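Local atomic coordinates of NADP-dependent alcohol dehydrogenase (Entamoeba histolytica, PDB entry 2OUI), a protein that probably catalyses the reversible, NADP-dependent oxidation of alcohols to aldehydes or ketones, as a tetrameric, zinc-binding alcohol dehydrogenase. Residues A[108-113]-A[265-270]. The protein carries 1 engineered substitution. Residues are numbered along the deposited sequence; the frame is centred on the assembly and turned at random.
With EDO (1,2-ethanediol), chain I.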
ATOM      1  N   GLY A 108      -1.829 -12.332 -20.513  1.00 23.22           N
ATOM      2  CA  GLY A 108      -1.849 -11.764 -21.868  1.00 21.97           C
ATOM      3  C   GLY A 108      -0.591 -10.990 -22.206  1.00 21.96           C
ATOM      4  O   GLY A 108      -0.274 -10.814 -23.374  1.00 23.44           O
ATOM      5  N   GLY A 109       0.096 -10.476 -21.194  1.00 20.98           N
ATOM      6  CA  GLY A 109       1.363  -9.778 -21.411  1.00 20.89           C
ATOM      7  C   GLY A 109       2.531 -10.732 -21.652  1.00 23.54           C
ATOM      8  O   GLY A 109       3.588 -10.323 -22.147  1.00 25.12           O
ATOM      9  N   TRP A 110       2.356 -12.001 -21.276  1.00 23.22           N
ATOM     10  CA  TRP A 110       3.336 -13.026 -21.605  1.00 24.94           C
ATOM     11  C   TRP A 110       2.947 -13.612 -22.970  1.00 23.94           C
ATOM     12  O   TRP A 110       2.077 -14.495 -23.070  1.00 24.53           O
ATOM     13  CB  TRP A 110       3.397 -14.104 -20.512  1.00 24.62           C
ATOM     14  CG  TRP A 110       4.253 -15.304 -20.885  1.00 24.53           C
ATOM     15  CD1 TRP A 110       5.345 -15.324 -21.731  1.00 26.36           C
ATOM     16  CD2 TRP A 110       4.105 -16.639 -20.389  1.00 26.27           C
ATOM     17  NE1 TRP A 110       5.860 -16.609 -21.804  1.00 27.73           N
ATOM     18  CE2 TRP A 110       5.104 -17.434 -21.010  1.00 30.24           C
ATOM     19  CE3 TRP A 110       3.192 -17.252 -19.517  1.00 25.79           C
ATOM     20  CZ2 TRP A 110       5.236 -18.803 -20.755  1.00 30.68           C
ATOM     21  CZ3 TRP A 110       3.308 -18.605 -19.278  1.00 29.55           C
ATOM     22  CH2 TRP A 110       4.334 -19.373 -19.891  1.00 31.74           C
ATOM     23  N   LYS A 111       3.580 -13.090 -24.021  1.00 23.85           N
ATOM     24  CA  LYS A 111       3.208 -13.459 -25.383  1.00 23.97           C
ATOM     25  C   LYS A 111       4.120 -14.563 -25.919  1.00 22.31           C
ATOM     26  O   LYS A 111       3.634 -15.654 -26.331  1.00 22.17           O
ATOM     27  CB  LYS A 111       3.225 -12.212 -26.296  1.00 21.12           C
ATOM     28  CG  LYS A 111       2.286 -11.117 -25.763  1.00 25.45           C
ATOM     29  CD  LYS A 111       2.082  -9.969 -26.761  1.00 24.08           C
ATOM     30  CE  LYS A 111       1.222  -8.845 -26.074  1.00 21.59           C
ATOM     31  NZ  LYS A 111      -0.176  -9.286 -25.794  1.00 25.99           N
ATOM     32  N   PHE A 112       5.423 -14.264 -25.935  1.00 24.02           N
ATOM     33  CA  PHE A 112       6.459 -15.177 -26.437  1.00 22.22           C
ATOM     34  C   PHE A 112       6.335 -16.572 -25.801  1.00 24.23           C
ATOM     35  O   PHE A 112       6.477 -16.705 -24.591  1.00 22.76           O
ATOM     36  CB  PHE A 112       7.850 -14.673 -26.065  1.00 23.77           C
ATOM     37  CG  PHE A 112       8.284 -13.394 -26.760  1.00 21.81           C
ATOM     38  CD1 PHE A 112       8.170 -13.241 -28.139  1.00 23.58           C
ATOM     39  CD2 PHE A 112       8.921 -12.400 -26.027  1.00 26.63           C
ATOM     40  CE1 PHE A 112       8.630 -12.058 -28.788  1.00 21.69           C
ATOM     41  CE2 PHE A 112       9.386 -11.229 -26.659  1.00 23.93           C
ATOM     42  CZ  PHE A 112       9.228 -11.060 -28.033  1.00 24.52           C
ATOM     43  N   SER A 113       6.141 -17.599 -26.630  1.00 24.21           N
ATOM     44  CA  SER A 113       6.026 -19.015 -26.202  1.00 24.78           C
ATOM     45  C   SER A 113       4.858 -19.276 -25.251  1.00 26.60           C
ATOM     46  O   SER A 113       4.774 -20.351 -24.662  1.00 27.86           O
ATOM     47  CB  SER A 113       7.354 -19.630 -25.672  1.00 23.81           C
ATOM     48  OG  SER A 113       7.555 -19.418 -24.277  1.00 24.01           O
ATOM     49  N   VAL A 265       5.652 -17.518  -7.642  1.00 22.46           N
ATOM     50  CA  VAL A 265       5.953 -17.200  -9.046  1.00 24.21           C
ATOM     51  C   VAL A 265       6.142 -18.489  -9.839  1.00 24.35           C
ATOM     52  O   VAL A 265       6.422 -18.433 -11.029  1.00 28.30           O
ATOM     53  CB  VAL A 265       7.225 -16.313  -9.209  1.00 24.61           C
ATOM     54  CG1 VAL A 265       6.906 -14.851  -8.838  1.00 26.93           C
ATOM     55  CG2 VAL A 265       8.388 -16.862  -8.361  1.00 26.11           C
ATOM     56  N   ASN A 266       6.014 -19.644  -9.179  1.00 23.44           N
ATOM     57  CA  ASN A 266       6.080 -20.918  -9.891  1.00 21.81           C
ATOM     58  C   ASN A 266       4.894 -21.139 -10.817  1.00 23.45           C
ATOM     59  O   ASN A 266       3.726 -20.974 -10.427  1.00 23.54           O
ATOM     60  CB  ASN A 266       6.164 -22.098  -8.918  1.00 20.84           C
ATOM     61  CG  ASN A 266       6.541 -23.393  -9.619  1.00 26.63           C
ATOM     62  OD1 ASN A 266       7.338 -23.395 -10.557  1.00 26.55           O
ATOM     63  ND2 ASN A 266       6.015 -24.487  -9.143  1.00 23.88           N
ATOM     64  N   TYR A 267       5.208 -21.482 -12.059  1.00 23.81           N
ATOM     65  CA  TYR A 267       4.219 -21.900 -13.046  1.00 24.55           C
ATOM     66  C   TYR A 267       3.867 -23.362 -12.754  1.00 25.84           C
ATOM     67  O   TYR A 267       4.720 -24.264 -12.876  1.00 27.11           O
ATOM     68  CB  TYR A 267       4.840 -21.682 -14.427  1.00 23.28           C
ATOM     69  CG  TYR A 267       4.176 -22.294 -15.664  1.00 25.82           C
ATOM     70  CD1 TYR A 267       4.871 -22.292 -16.866  1.00 29.53           C
ATOM     71  CD2 TYR A 267       2.899 -22.880 -15.639  1.00 22.23           C
ATOM     72  CE1 TYR A 267       4.333 -22.825 -18.007  1.00 28.96           C
ATOM     73  CE2 TYR A 267       2.338 -23.449 -16.820  1.00 26.99           C
ATOM     74  CZ  TYR A 267       3.080 -23.392 -17.992  1.00 27.27           C
ATOM     75  OH  TYR A 267       2.623 -23.921 -19.191  1.00 28.17           O
ATOM     76  N   LEU A 268       2.633 -23.586 -12.295  1.00 24.57           N
ATOM     77  CA  LEU A 268       2.169 -24.907 -11.877  1.00 26.02           C
ATOM     78  C   LEU A 268       1.640 -25.730 -13.047  1.00 27.83           C
ATOM     79  O   LEU A 268       0.643 -25.365 -13.679  1.00 28.53           O
ATOM     80  CB  LEU A 268       1.081 -24.769 -10.807  1.00 25.77           C
ATOM     81  CG  LEU A 268       1.460 -23.858  -9.642  1.00 28.43           C
ATOM     82  CD1 LEU A 268       0.216 -23.428  -8.857  1.00 30.18           C
ATOM     83  CD2 LEU A 268       2.473 -24.514  -8.703  1.00 30.23           C
ATOM     84  N   GLY A 269       2.312 -26.844 -13.311  1.00 27.80           N
ATOM     85  CA  GLY A 269       2.092 -27.633 -14.528  1.00 29.16           C
ATOM     86  C   GLY A 269       1.053 -28.730 -14.489  1.00 31.26           C
ATOM     87  O   GLY A 269       0.693 -29.263 -15.536  1.00 31.89           O
ATOM     88  N   GLU A 270       0.581 -29.097 -13.299  1.00 29.23           N
ATOM     89  CA  GLU A 270      -0.420 -30.154 -13.199  1.00 30.01           C
ATOM     90  C   GLU A 270      -1.118 -30.131 -11.857  1.00 29.69           C
ATOM     91  O   GLU A 270      -0.638 -29.481 -10.936  1.00 27.70           O
ATOM     92  CB  GLU A 270       0.219 -31.520 -13.413  1.00 31.77           C
ATOM     93  CG  GLU A 270       1.349 -31.856 -12.470  1.00 37.75           C
ATOM     94  CD  GLU A 270       1.866 -33.265 -12.711  1.00 52.54           C
ATOM     95  OE1 GLU A 270       1.999 -33.665 -13.896  1.00 56.47           O
ATOM     96  OE2 GLU A 270       2.124 -33.975 -11.714  1.00 57.08           O
TER
HETATM   97  C1  EDO I2001       8.859 -19.545 -13.830  1.00 33.62           C
HETATM   98  O1  EDO I2001       7.997 -20.195 -12.884  1.00 37.88           O
HETATM   99  C2  EDO I2001       9.815 -20.563 -14.449  1.00 30.74           C
HETATM  100  O2  EDO I2001       9.213 -21.851 -14.685  1.00 31.12           O
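The six-membered ring of W110 turns its edge to the face of the Y267 ring in an offset edge-to-face pair, with planes at 75° and centroids 5.9 Å apart. The closest approach is between W110 CH2 and Y267 CE1, 3.9 Å; CE1 sits close to the indole plane, whereas CH2 approaches the phenol obliquely. Each ring meets a histidine edge-to-face as well, W110 with H59 and Y267 with H42, while M285 of the second subunit packs on both. W110 CA and Y267 CA are 12.4 Å apart, so the side chains alone span the gap: both have CG anti to the backbone N, each leaves its backbone toward the other segment, and the two side chains cross at about a right angle.

This buried meeting joins the two halves of a zinc-dependent medium-chain alcohol dehydrogenase. The loop 108-113 belongs to the GroES-like domain, and 265-270 follows strand 260-264 of the parallel Rossmann-type sheet. The W110 side chain comes within about 6 Å of the zinc ion, bound by C37, H59 and D150, and about 4 Å from a cacodylate, consistent with a place in the wall of the active-site cleft.

W110 NE1 makes a weak, bent bond to F112 O (2.9 Å, 117°), and Y267 OH bonds T43 OG1. Beside the tyrosine backbone, an ethanediol, probably from the crystallisation liquor, places O1 between V265 O, 3.0 Å away, and the N-H of Y267. S113 OG is hydrogen-bonded to H59 ND1 and D40 OD1, which makes S113 a second-shell neighbour of the zinc ligand H59.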